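Local coordinates for protein ribose-5-phosphate isomerase RpiB (PDB 1O1X) that probably catalyses the interconversion of ribose 5-phosphate and ribulose 5-phosphate, an aldose-ketose isomerisation of the pentose phosphate pathway, at residues I17-A22 with H44-E49; F24-K29 with I123-A128; K60-I65 with A113-L118; L99-A104 with F129-T134; A107-N112 with L136-D141. One frame throughout, in Å; residues are numbered along the deposited sequence.

How the contacts relate
From the N terminus, contact 1 closes first, joining the end of strand 14-18 to the loop after strand 40-43. Contact 2 opens before that closure, so the two cross, and its long loop ends only at the start of helix 125-137. Contact 3 falls wholly within that loop and sets helix 54-66 against strand 115-117 near the centre of the chain. Contacts 4 and 5 open on helix 101-109 and close on or just beyond helix 125-137; each crosses contacts 2 and 3, and they cross each other. Together they tie helices on the two faces of the parallel sheet to its strands and to one another.

Contact 1. Residues I17-A22 with H44-E49; sequences IASDHA and HGTYSE
T46 holds OG1 anti to the backbone N (chi1 -171°), which puts CG2 between N and the carbonyl carbon and presses it against the D20-H21 peptide, 3.6 Å from D20 C. H44 turns CG beside its own N (chi1 -64°), bringing one edge of the imidazole up to I17 O in the ring plane. That same oxygen accepts H44 N at 2.9 Å, nearly along the C=O axis. The peptide between G45 and T46 is cis and shows its carbonyl and N-H to the same partner: S19 N donates to a lone pair of G45 O (2.9 Å), and T46 N returns a bond to S19 O (2.9 Å). The two segments thus prolong the parallel pairing of strands 14-18 and 40-43 past the carboxyl end of the sheet, where alpha/beta folds of this kind usually carry their substrate loops; D20 and H21 are predicted to bind ribulose 5-phosphate. G45 has a positive phi at which a CB would jam against the preceding carbonyl oxygen. Further along, H21 CB lies 3.3 Å from E49 O while the imidazole leads away toward R148 of the second subunit. A water sits 2.8 Å from E49 OE2 and 3.1 Å from H21 O.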
# COMPACT_ATOMS: atom_id res chain seq x y z
N ILE A 17 -9.27 20.14 10.91
CA ILE A 17 -8.15 19.22 10.89
C ILE A 17 -7.56 19.12 12.30
O ILE A 17 -7.59 20.07 13.07
CB ILE A 17 -7.11 19.66 9.84
CG1 ILE A 17 -6.01 18.60 9.63
CG2 ILE A 17 -6.45 21.03 10.21
CD1 ILE A 17 -5.22 18.81 8.33
N ALA A 18 -7.04 17.94 12.60
CA ALA A 18 -6.33 17.70 13.84
C ALA A 18 -5.42 16.48 13.73
O ALA A 18 -5.65 15.59 12.92
CB ALA A 18 -7.30 17.53 15.00
N SER A 19 -4.41 16.47 14.57
CA SER A 19 -3.47 15.36 14.68
C SER A 19 -2.91 15.23 16.10
O SER A 19 -2.96 16.17 16.90
CB SER A 19 -2.32 15.57 13.72
OG SER A 19 -1.39 16.53 14.20
N ASP A 20 -2.31 14.07 16.38
CA ASP A 20 -1.45 13.99 17.54
C ASP A 20 -0.04 14.44 17.15
O ASP A 20 0.18 14.97 16.06
CB ASP A 20 -1.54 12.59 18.18
CG ASP A 20 -0.87 11.49 17.37
OD1 ASP A 20 -0.42 11.78 16.22
OD2 ASP A 20 -0.72 10.32 17.86
N HIS A 21 0.90 14.31 18.07
CA HIS A 21 2.27 14.71 17.83
C HIS A 21 2.98 13.90 16.73
O HIS A 21 3.85 14.44 16.05
CB HIS A 21 3.06 14.60 19.14
CG HIS A 21 3.02 13.24 19.76
ND1 HIS A 21 1.86 12.67 20.26
CD2 HIS A 21 4.00 12.32 19.94
CE1 HIS A 21 2.13 11.46 20.70
NE2 HIS A 21 3.42 11.23 20.55
N ALA A 22 2.68 12.60 16.63
CA ALA A 22 3.32 11.72 15.65
C ALA A 22 3.01 12.13 14.18
O ALA A 22 3.84 11.97 13.30
CB ALA A 22 2.90 10.29 15.84
N HIS A 44 -7.45 22.39 14.81
CA HIS A 44 -7.72 22.07 16.21
C HIS A 44 -6.49 21.55 16.97
O HIS A 44 -6.60 21.23 18.15
CB HIS A 44 -8.84 21.06 16.30
CG HIS A 44 -10.15 21.57 15.80
ND1 HIS A 44 -11.06 22.20 16.62
CD2 HIS A 44 -10.69 21.57 14.56
CE1 HIS A 44 -12.11 22.55 15.90
NE2 HIS A 44 -11.91 22.19 14.65
N GLY A 45 -5.32 21.53 16.34
CA GLY A 45 -4.09 21.09 16.97
C GLY A 45 -3.85 19.61 16.73
O GLY A 45 -4.58 19.00 15.98
N THR A 46 -2.84 19.00 17.35
CA THR A 46 -1.93 19.67 18.27
C THR A 46 -1.00 20.67 17.56
O THR A 46 -0.93 20.70 16.32
CB THR A 46 -1.19 18.60 19.09
OG1 THR A 46 -0.45 19.24 20.12
CG2 THR A 46 -0.15 17.83 18.25
N TYR A 47 -0.31 21.50 18.34
CA TYR A 47 0.42 22.65 17.80
C TYR A 47 1.94 22.51 17.96
O TYR A 47 2.69 23.44 17.66
CB TYR A 47 -0.10 23.95 18.43
CG TYR A 47 -1.60 24.13 18.21
CD1 TYR A 47 -2.12 24.36 16.94
CD2 TYR A 47 -2.50 24.05 19.26
CE1 TYR A 47 -3.51 24.54 16.74
CE2 TYR A 47 -3.86 24.26 19.06
CZ TYR A 47 -4.36 24.48 17.79
OH TYR A 47 -5.72 24.63 17.60
N SER A 48 2.37 21.35 18.42
CA SER A 48 3.77 20.96 18.50
C SER A 48 3.94 19.43 18.43
O SER A 48 2.98 18.66 18.34
CB SER A 48 4.36 21.43 19.82
OG SER A 48 3.88 20.61 20.88
N GLU A 49 5.19 19.00 18.54
CA GLU A 49 5.53 17.60 18.63
C GLU A 49 5.62 17.04 20.07
O GLU A 49 5.94 15.86 20.24
CB GLU A 49 6.81 17.33 17.83
CG GLU A 49 6.54 17.48 16.33
CD GLU A 49 7.70 17.04 15.46
OE1 GLU A 49 8.86 17.19 15.90
OE2 GLU A 49 7.42 16.58 14.33
O HOH W 1 5.33 15.00 13.42

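Contact 2. Residues F24-K29 with I123-A128; sequences FELKEK and IGAELA
The first turns of helix 24-36 and helix 125-137 come nearest at L26 and A125, whose CA atoms are 6.4 Å apart, a short spacing made possible by the small alanine side chains on the second helix. L26 carries most of the contact. Its CG stands anti to the backbone N (chi1 -177°), pushing both methyls across the gap: CD1 settles over the helix backbone, 3.7 Å from A125 CA and 4.0 Å from A128 CB, while CD2 meets I123 CG1 at 4.1 Å, the two side chains crossing at about a right angle. Both helices cover the same face of the parallel sheet in an alpha/beta sandwich of Rossmann-like topology, and L26 also packs on L76, just after strand 72-75. G124 occupies the N-cap position of the second helix, and its O accepts A128 N at 2.9 Å. At the edge of the contact K29 runs out extended and lays CD on A125 CB at 4.1 Å. Its NZ continues to E25 OE2, a salt bridge of 3.2 Å that comes from above the carboxylate plane, 39° out of it; the same two residues of the third subunit add long, weak ion pairs. K27, next to L26 in the chain, turns instead to D43 and T46 O.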
# COMPACT_ATOMS: atom_id res chain seq x y z
N PHE A 24 2.03 15.35 13.38
CA PHE A 24 2.05 16.81 13.33
C PHE A 24 2.64 17.33 12.02
O PHE A 24 2.14 18.27 11.43
CB PHE A 24 2.86 17.40 14.52
CG PHE A 24 3.01 18.93 14.47
CD1 PHE A 24 1.94 19.76 14.77
CD2 PHE A 24 4.21 19.51 14.14
CE1 PHE A 24 2.07 21.13 14.70
CE2 PHE A 24 4.33 20.88 14.08
CZ PHE A 24 3.26 21.68 14.35
N GLU A 25 3.75 16.75 11.57
CA GLU A 25 4.42 17.25 10.38
C GLU A 25 3.56 17.14 9.15
O GLU A 25 3.42 18.10 8.38
CB GLU A 25 5.73 16.52 10.18
CG GLU A 25 6.56 17.00 9.01
CD GLU A 25 7.74 16.05 8.75
OE1 GLU A 25 8.58 15.90 9.65
OE2 GLU A 25 7.75 15.38 7.68
N LEU A 26 2.92 15.99 8.97
CA LEU A 26 2.07 15.80 7.81
C LEU A 26 0.83 16.68 7.94
O LEU A 26 0.35 17.20 6.94
CB LEU A 26 1.71 14.34 7.59
CG LEU A 26 0.87 14.05 6.34
CD1 LEU A 26 1.56 14.44 5.08
CD2 LEU A 26 0.47 12.60 6.25
N LYS A 27 0.30 16.82 9.16
CA LYS A 27 -0.89 17.64 9.40
C LYS A 27 -0.62 19.08 8.93
O LYS A 27 -1.42 19.68 8.27
CB LYS A 27 -1.27 17.62 10.89
CG LYS A 27 -2.55 18.42 11.24
CD LYS A 27 -2.32 19.82 11.70
CE LYS A 27 -1.92 19.85 13.18
NZ LYS A 27 -1.54 21.24 13.60
N GLU A 28 0.53 19.62 9.30
CA GLU A 28 0.96 20.93 8.87
C GLU A 28 1.08 21.07 7.35
O GLU A 28 0.63 22.07 6.78
CB GLU A 28 2.30 21.26 9.54
CG GLU A 28 2.19 21.46 11.06
CD GLU A 28 1.39 22.71 11.42
OE1 GLU A 28 1.88 23.82 11.11
OE2 GLU A 28 0.26 22.58 11.96
N LYS A 29 1.67 20.07 6.69
CA LYS A 29 1.78 20.08 5.24
C LYS A 29 0.42 20.03 4.56
O LYS A 29 0.17 20.75 3.62
CB LYS A 29 2.67 18.93 4.79
CG LYS A 29 4.12 19.15 5.18
CD LYS A 29 4.97 17.96 4.84
CE LYS A 29 6.45 18.30 5.01
NZ LYS A 29 7.26 17.05 5.02
N ILE A 123 2.64 7.50 5.03
CA ILE A 123 2.56 8.01 3.68
C ILE A 123 3.33 9.32 3.50
O ILE A 123 3.55 10.09 4.42
CB ILE A 123 1.11 8.20 3.14
CG1 ILE A 123 0.34 9.23 3.96
CG2 ILE A 123 0.39 6.84 3.03
CD1 ILE A 123 -1.03 9.57 3.24
N GLY A 124 3.68 9.54 2.25
CA GLY A 124 4.32 10.76 1.81
C GLY A 124 3.31 11.86 1.63
O GLY A 124 2.14 11.63 1.36
N ALA A 125 3.78 13.07 1.76
CA ALA A 125 2.97 14.24 1.63
C ALA A 125 2.29 14.35 0.28
O ALA A 125 1.10 14.65 0.21
CB ALA A 125 3.82 15.42 1.89
N GLU A 126 3.00 14.11 -0.82
CA GLU A 126 2.37 14.28 -2.12
C GLU A 126 1.25 13.23 -2.33
O GLU A 126 0.17 13.54 -2.85
CB GLU A 126 3.39 14.25 -3.25
CG GLU A 126 2.80 13.97 -4.63
CD GLU A 126 2.80 15.13 -5.61
OE1 GLU A 126 1.95 16.05 -5.45
OE2 GLU A 126 3.60 15.07 -6.61
N LEU A 127 1.46 12.01 -1.85
CA LEU A 127 0.38 11.02 -1.87
C LEU A 127 -0.81 11.46 -1.02
O LEU A 127 -1.98 11.29 -1.44
CB LEU A 127 0.87 9.65 -1.42
CG LEU A 127 -0.15 8.51 -1.35
CD1 LEU A 127 -0.75 8.29 -2.72
CD2 LEU A 127 0.50 7.21 -0.86
N ALA A 128 -0.54 11.97 0.18
CA ALA A 128 -1.58 12.53 1.05
C ALA A 128 -2.39 13.61 0.33
O ALA A 128 -3.59 13.66 0.44
CB ALA A 128 -0.95 13.14 2.31

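Contact 3. Residues K60-I65 with A113-L118; sequences KVVQSI and ANILVL
I115 points from strand 115-117 into the flank of helix 54-66, one of the helices that sandwich the parallel sheet in this alpha/beta fold. Helix 60-65 runs almost opposite to the strand, at 157°, with the axes 11.0 Å apart. The isoleucine is stretched out, CG1 anti to the carbonyl carbon and CD1 fully extended beyond it (chi2 -175°), and its tip meets two valines. CD1 touches V61 CG1 at 3.8 Å, the two side chains crossing obliquely, and V62 CG2 at 4.2 Å, here at about a right angle. One turn on, I65 slants past the same side chain and sets its CG1 4.2 Å from I115 CG1, so the middle of the isoleucine is touched as well as its end. V61 and I115 both rest on L75 of the neighbouring strand 72-75, whereas L116, the next residue along, faces helix 125-137 on the other side of the sheet. N114 borders this apolar patch beside I65. Its amide is fixed by R94 N at OD1 and by G92 O at ND2, and against this fixed group I65 lays a methyl, CG2, 3.8 Å from N114 ND2.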
# COMPACT_ATOMS: atom_id res chain seq x y z
N LYS A 60 -12.43 16.87 19.01
CA LYS A 60 -12.55 18.27 18.56
C LYS A 60 -13.07 18.35 17.10
O LYS A 60 -13.90 19.19 16.77
CB LYS A 60 -11.21 19.01 18.68
CG LYS A 60 -10.62 19.05 20.08
CD LYS A 60 -9.25 19.68 20.11
CE LYS A 60 -8.63 19.76 21.54
NZ LYS A 60 -9.62 20.35 22.50
N VAL A 61 -12.54 17.52 16.23
CA VAL A 61 -12.98 17.47 14.82
C VAL A 61 -14.41 16.90 14.73
O VAL A 61 -15.27 17.43 14.01
CB VAL A 61 -12.00 16.70 13.92
CG1 VAL A 61 -12.59 16.43 12.53
CG2 VAL A 61 -10.69 17.46 13.77
N VAL A 62 -14.67 15.85 15.48
CA VAL A 62 -15.99 15.27 15.58
C VAL A 62 -17.02 16.30 15.97
O VAL A 62 -18.09 16.38 15.36
CB VAL A 62 -16.02 14.09 16.52
CG1 VAL A 62 -17.43 13.73 16.92
CG2 VAL A 62 -15.27 12.87 15.87
N GLN A 63 -16.73 17.06 17.00
CA GLN A 63 -17.70 18.04 17.48
C GLN A 63 -18.00 19.06 16.36
O GLN A 63 -19.12 19.49 16.17
CB GLN A 63 -17.14 18.71 18.74
CG GLN A 63 -17.77 20.04 19.13
CD GLN A 63 -19.19 19.87 19.55
OE1 GLN A 63 -19.58 18.80 20.04
NE2 GLN A 63 -19.98 20.94 19.37
N SER A 64 -16.96 19.44 15.65
CA SER A 64 -17.10 20.41 14.58
C SER A 64 -17.98 19.86 13.42
O SER A 64 -18.83 20.58 12.88
CB SER A 64 -15.71 20.85 14.15
OG SER A 64 -15.84 21.85 13.19
N ILE A 65 -17.82 18.58 13.08
CA ILE A 65 -18.65 17.95 12.06
C ILE A 65 -20.09 17.79 12.53
O ILE A 65 -21.04 18.15 11.82
CB ILE A 65 -18.07 16.59 11.65
CG1 ILE A 65 -16.71 16.72 10.95
CG2 ILE A 65 -19.04 15.80 10.81
CD1 ILE A 65 -16.70 17.66 9.73
N ALA A 113 -18.28 9.26 3.44
CA ALA A 113 -17.41 9.56 4.56
C ALA A 113 -17.33 11.06 4.78
O ALA A 113 -17.27 11.86 3.83
CB ALA A 113 -16.07 8.98 4.31
N ASN A 114 -17.33 11.45 6.06
CA ASN A 114 -17.23 12.87 6.39
C ASN A 114 -15.94 13.24 7.11
O ASN A 114 -15.64 14.39 7.30
CB ASN A 114 -18.50 13.37 7.10
CG ASN A 114 -18.89 12.55 8.32
OD1 ASN A 114 -18.08 11.82 8.88
ND2 ASN A 114 -20.13 12.74 8.77
N ILE A 115 -15.14 12.23 7.44
CA ILE A 115 -13.79 12.43 7.96
C ILE A 115 -12.82 11.52 7.23
O ILE A 115 -13.05 10.33 7.10
CB ILE A 115 -13.68 12.20 9.51
CG1 ILE A 115 -14.55 13.19 10.29
CG2 ILE A 115 -12.23 12.31 9.95
CD1 ILE A 115 -14.39 13.11 11.79
N LEU A 116 -11.75 12.13 6.75
CA LEU A 116 -10.63 11.45 6.14
C LEU A 116 -9.56 11.23 7.21
O LEU A 116 -9.15 12.16 7.88
CB LEU A 116 -10.05 12.26 4.98
CG LEU A 116 -8.68 11.84 4.43
CD1 LEU A 116 -8.82 10.47 3.83
CD2 LEU A 116 -8.18 12.84 3.41
N VAL A 117 -9.10 10.00 7.35
CA VAL A 117 -8.03 9.71 8.27
C VAL A 117 -6.79 9.32 7.47
O VAL A 117 -6.84 8.44 6.59
CB VAL A 117 -8.43 8.57 9.27
CG1 VAL A 117 -7.27 8.23 10.20
CG2 VAL A 117 -9.70 8.92 10.05
N LEU A 118 -5.67 9.92 7.84
CA LEU A 118 -4.40 9.70 7.19
C LEU A 118 -3.34 9.24 8.18
O LEU A 118 -3.27 9.72 9.29
CB LEU A 118 -3.90 10.99 6.54
CG LEU A 118 -4.77 11.62 5.48
CD1 LEU A 118 -4.29 13.03 5.14
CD2 LEU A 118 -4.79 10.75 4.24

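Contact 4. Residues L99-A104 with F129-T134; sequences LFPDMA and FWIVDT
I131 and P101 form the tight part of the contact, their CA atoms only 4.4 Å apart. With CG1 beside the backbone N (chi1 -65°), I131 reaches across the start of helix 101-109: CG1 lies 3.6 Å from P101 N, and CD1 presses on the L99-F100 peptide, 3.5 Å from L99 C. A104 CB fits over the backbone of the other helix, 3.6 Å from I131 O. Beside it T134 turns CG2 to P101 O at 3.3 Å and sends OG1 back to W130 O at 2.9 Å, where T134 N arrives from the opposite face of the carbonyl plane. An alanine in place of T134 would cost W130 O its hydroxyl donor and is likely to open a gap beside P101 O and A104 CB. The other flank is looser: W130 touches P101 CG through CB alone, at 3.8 Å, and its partly exposed indole leads away to a cation-pi contact with R105 of the fourth subunit. F100, at the N-cap, likewise turns from the interface and meets F100 of that subunit. Inward, I131 packs on L116 of strand 115-117, and V132 packs on that same leucine and on V30 and L34 of helix 24-36.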
# COMPACT_ATOMS: atom_id res chain seq x y z
N LEU A 99 -5.22 4.97 2.47
CA LEU A 99 -3.78 4.93 2.20
C LEU A 99 -3.42 5.26 0.76
O LEU A 99 -2.24 5.41 0.41
CB LEU A 99 -3.21 3.56 2.57
CG LEU A 99 -2.52 3.57 3.94
CD1 LEU A 99 -3.55 3.89 5.04
CD2 LEU A 99 -1.82 2.21 4.18
N PHE A 100 -4.42 5.29 -0.11
CA PHE A 100 -4.22 5.70 -1.51
C PHE A 100 -5.56 6.28 -2.07
O PHE A 100 -6.63 6.06 -1.47
CB PHE A 100 -3.60 4.58 -2.40
CG PHE A 100 -4.38 3.28 -2.42
CD1 PHE A 100 -4.16 2.31 -1.46
CD2 PHE A 100 -5.31 3.02 -3.43
CE1 PHE A 100 -4.88 1.11 -1.48
CE2 PHE A 100 -6.00 1.85 -3.46
CZ PHE A 100 -5.81 0.91 -2.49
N PRO A 101 -5.49 7.08 -3.15
CA PRO A 101 -6.66 7.82 -3.63
C PRO A 101 -7.94 7.03 -3.90
O PRO A 101 -9.02 7.53 -3.56
CB PRO A 101 -6.13 8.53 -4.85
CG PRO A 101 -4.66 8.76 -4.50
CD PRO A 101 -4.28 7.46 -3.91
N ASP A 102 -7.85 5.84 -4.48
CA ASP A 102 -9.05 5.03 -4.68
C ASP A 102 -9.78 4.69 -3.41
O ASP A 102 -11.02 4.54 -3.42
CB ASP A 102 -8.77 3.75 -5.44
CG ASP A 102 -8.41 4.02 -6.88
OD1 ASP A 102 -7.23 4.37 -7.12
OD2 ASP A 102 -9.25 3.96 -7.80
N MSE A 103 -9.07 4.57 -2.29
CA MSE A 103 -9.76 4.37 -1.04
C MSE A 103 -10.62 5.57 -0.65
O MSE A 103 -11.75 5.40 -0.17
CB MSE A 103 -8.78 3.97 0.06
CG MSE A 103 -8.19 2.60 -0.16
SE MSE A 103 -7.07 2.03 1.38
CE MSE A 103 -8.48 1.63 2.67
N ALA A 104 -10.08 6.78 -0.84
CA ALA A 104 -10.81 8.00 -0.57
C ALA A 104 -11.98 8.12 -1.52
O ALA A 104 -13.05 8.58 -1.12
CB ALA A 104 -9.91 9.24 -0.70
N PHE A 129 -1.72 14.50 -0.39
CA PHE A 129 -2.40 15.56 -1.14
C PHE A 129 -3.36 14.99 -2.21
O PHE A 129 -4.49 15.50 -2.35
CB PHE A 129 -1.41 16.54 -1.83
CG PHE A 129 -0.45 17.27 -0.89
CD1 PHE A 129 -0.67 17.37 0.50
CD2 PHE A 129 0.69 17.87 -1.42
CE1 PHE A 129 0.25 18.01 1.31
CE2 PHE A 129 1.60 18.54 -0.61
CZ PHE A 129 1.39 18.61 0.73
N TRP A 130 -2.93 13.95 -2.94
CA TRP A 130 -3.79 13.30 -3.89
C TRP A 130 -5.00 12.65 -3.23
O TRP A 130 -6.11 12.68 -3.79
CB TRP A 130 -3.10 12.19 -4.70
CG TRP A 130 -1.89 12.61 -5.45
CD1 TRP A 130 -1.54 13.86 -5.84
CD2 TRP A 130 -0.85 11.73 -5.89
NE1 TRP A 130 -0.31 13.82 -6.45
CE2 TRP A 130 0.14 12.53 -6.48
CE3 TRP A 130 -0.63 10.36 -5.79
CZ2 TRP A 130 1.33 11.99 -7.00
CZ3 TRP A 130 0.54 9.82 -6.32
CH2 TRP A 130 1.50 10.63 -6.90
N ILE A 131 -4.79 12.05 -2.05
CA ILE A 131 -5.88 11.43 -1.31
C ILE A 131 -6.89 12.49 -0.88
O ILE A 131 -8.11 12.32 -1.04
CB ILE A 131 -5.36 10.60 -0.09
CG1 ILE A 131 -4.50 9.41 -0.57
CG2 ILE A 131 -6.48 10.10 0.80
CD1 ILE A 131 -3.68 8.78 0.54
N VAL A 132 -6.38 13.60 -0.36
CA VAL A 132 -7.21 14.73 0.07
C VAL A 132 -8.03 15.29 -1.10
O VAL A 132 -9.22 15.52 -0.96
CB VAL A 132 -6.35 15.85 0.72
CG1 VAL A 132 -7.14 17.15 0.87
CG2 VAL A 132 -5.79 15.40 2.06
N ASP A 133 -7.39 15.51 -2.26
CA ASP A 133 -8.06 16.05 -3.44
C ASP A 133 -9.20 15.12 -3.89
O ASP A 133 -10.30 15.57 -4.22
CB ASP A 133 -7.11 16.16 -4.63
CG ASP A 133 -6.11 17.30 -4.52
OD1 ASP A 133 -6.21 18.17 -3.64
OD2 ASP A 133 -5.18 17.36 -5.35
N THR A 134 -8.94 13.82 -3.87
CA THR A 134 -9.97 12.83 -4.22
C THR A 134 -11.15 12.83 -3.23
O THR A 134 -12.33 12.83 -3.62
CB THR A 134 -9.32 11.45 -4.25
OG1 THR A 134 -8.29 11.46 -5.24
CG2 THR A 134 -10.30 10.38 -4.68

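Contact 5. Residues A107-N112 with L136-D141; sequences ARSHNN and LSTPFD
T138 O is gripped by two nitrogens of one guanidinium, R108 NE at 3.1 Å and R108 NH2 at 3.0 Å, both weak because the angles are far from straight. The oxygen sits at the guanidinium edge, reached because the arginine chain bends at chi2 and chi3. R108 NH1 serves the other side, donating to N112 OD1 at 3.0 Å and also to A113 O, so the arginine links the loop after helix 125-137 to the end of helix 101-109. N112, just past that helix with positive phi, lies against F140 as a flat stack: amide and ring planes are 4° apart, and N112 CB stands 3.5 Å above the ring centre. A leucine in place of F140 would remove this flat face and would probably leave the N112 amide less firmly held. D141 N donates to a lone pair of S109 O at 3.0 Å, a straight bond of 162°. A water completes this corner, hydrogen-bonded to S109 OG, P139 O and D141 OD1, each at 2.7 Å. H110, the predicted proton donor, turns an imidazole edge toward D141 OD2 and stacks on H145. A predicted catalytic histidine and substrate-binding asparagine at a helix end beside a subunit boundary are consistent with the RpiB active site, which is built between two subunits; here N111 packs on Y54 of the second subunit.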
# COMPACT_ATOMS: atom_id res chain seq x y z
N ALA A 107 -14.52 5.72 -0.14
CA ALA A 107 -14.99 6.22 1.13
C ALA A 107 -16.13 7.24 0.92
O ALA A 107 -17.11 7.24 1.66
CB ALA A 107 -13.84 6.86 1.93
N ARG A 108 -15.99 8.08 -0.10
CA ARG A 108 -16.98 9.08 -0.44
C ARG A 108 -18.17 8.51 -1.21
O ARG A 108 -19.31 8.71 -0.83
CB ARG A 108 -16.31 10.18 -1.25
CG ARG A 108 -15.30 11.02 -0.41
CD ARG A 108 -15.92 11.96 0.66
NE ARG A 108 -16.96 12.72 0.02
CZ ARG A 108 -18.24 12.78 0.33
NH1 ARG A 108 -18.72 12.22 1.42
NH2 ARG A 108 -19.05 13.41 -0.49
N SER A 109 -17.87 7.77 -2.28
CA SER A 109 -18.86 7.19 -3.21
C SER A 109 -19.79 6.22 -2.51
O SER A 109 -21.02 6.26 -2.74
CB SER A 109 -18.17 6.41 -4.34
OG SER A 109 -17.55 7.33 -5.18
N HIS A 110 -19.20 5.34 -1.69
CA HIS A 110 -19.94 4.27 -1.02
C HIS A 110 -20.27 4.52 0.44
O HIS A 110 -21.34 4.13 0.90
CB HIS A 110 -19.17 2.95 -1.18
CG HIS A 110 -19.04 2.50 -2.60
ND1 HIS A 110 -18.54 1.26 -2.94
CD2 HIS A 110 -19.41 3.08 -3.76
CE1 HIS A 110 -18.58 1.12 -4.25
NE2 HIS A 110 -19.10 2.21 -4.77
N ASN A 111 -19.37 5.15 1.19
CA ASN A 111 -19.58 5.30 2.63
C ASN A 111 -20.00 6.72 3.04
O ASN A 111 -20.19 6.96 4.23
CB ASN A 111 -18.33 4.87 3.42
CG ASN A 111 -17.82 3.49 3.03
OD1 ASN A 111 -18.36 2.44 3.44
ND2 ASN A 111 -16.78 3.48 2.25
N ASN A 112 -20.12 7.63 2.06
CA ASN A 112 -20.41 9.06 2.31
C ASN A 112 -19.57 9.56 3.48
O ASN A 112 -20.05 10.23 4.39
CB ASN A 112 -21.92 9.27 2.62
CG ASN A 112 -22.34 10.72 2.49
OD1 ASN A 112 -21.60 11.52 1.90
ND2 ASN A 112 -23.54 11.07 3.01
N LEU A 136 -12.15 15.28 -1.29
CA LEU A 136 -12.92 16.51 -1.33
C LEU A 136 -13.66 16.69 -2.63
O LEU A 136 -14.54 17.55 -2.74
CB LEU A 136 -12.00 17.71 -1.08
CG LEU A 136 -11.37 17.78 0.30
CD1 LEU A 136 -10.59 19.12 0.47
CD2 LEU A 136 -12.38 17.63 1.35
N SER A 137 -13.34 15.92 -3.66
CA SER A 137 -13.97 16.17 -4.93
C SER A 137 -14.88 15.04 -5.38
O SER A 137 -15.42 15.10 -6.47
CB SER A 137 -12.88 16.52 -5.96
OG SER A 137 -12.09 15.39 -6.17
N THR A 138 -15.10 14.02 -4.55
CA THR A 138 -15.94 12.89 -4.93
C THR A 138 -17.31 12.96 -4.26
O THR A 138 -17.41 13.04 -3.02
CB THR A 138 -15.26 11.58 -4.50
OG1 THR A 138 -13.99 11.46 -5.15
CG2 THR A 138 -16.07 10.32 -4.94
N PRO A 139 -18.38 12.90 -5.05
CA PRO A 139 -19.72 12.86 -4.49
C PRO A 139 -20.12 11.47 -3.96
O PRO A 139 -19.55 10.44 -4.35
CB PRO A 139 -20.59 13.28 -5.67
CG PRO A 139 -19.84 12.81 -6.91
CD PRO A 139 -18.38 12.82 -6.53
N PHE A 140 -21.08 11.47 -3.05
CA PHE A 140 -21.74 10.25 -2.61
C PHE A 140 -22.68 9.73 -3.69
O PHE A 140 -23.43 10.51 -4.32
CB PHE A 140 -22.45 10.52 -1.28
CG PHE A 140 -23.22 9.33 -0.71
CD1 PHE A 140 -22.64 8.07 -0.63
CD2 PHE A 140 -24.51 9.53 -0.21
CE1 PHE A 140 -23.34 7.02 -0.07
CE2 PHE A 140 -25.20 8.51 0.35
CZ PHE A 140 -24.63 7.24 0.41
N ASP A 141 -22.63 8.42 -3.96
CA ASP A 141 -23.46 7.80 -4.97
C ASP A 141 -24.90 7.57 -4.51
O ASP A 141 -25.78 7.42 -5.33
CB ASP A 141 -22.93 6.44 -5.41
CG ASP A 141 -21.68 6.52 -6.26
OD1 ASP A 141 -21.35 7.62 -6.77
OD2 ASP A 141 -21.01 5.48 -6.49
O HOH W 2 -19.06 9.03 -6.62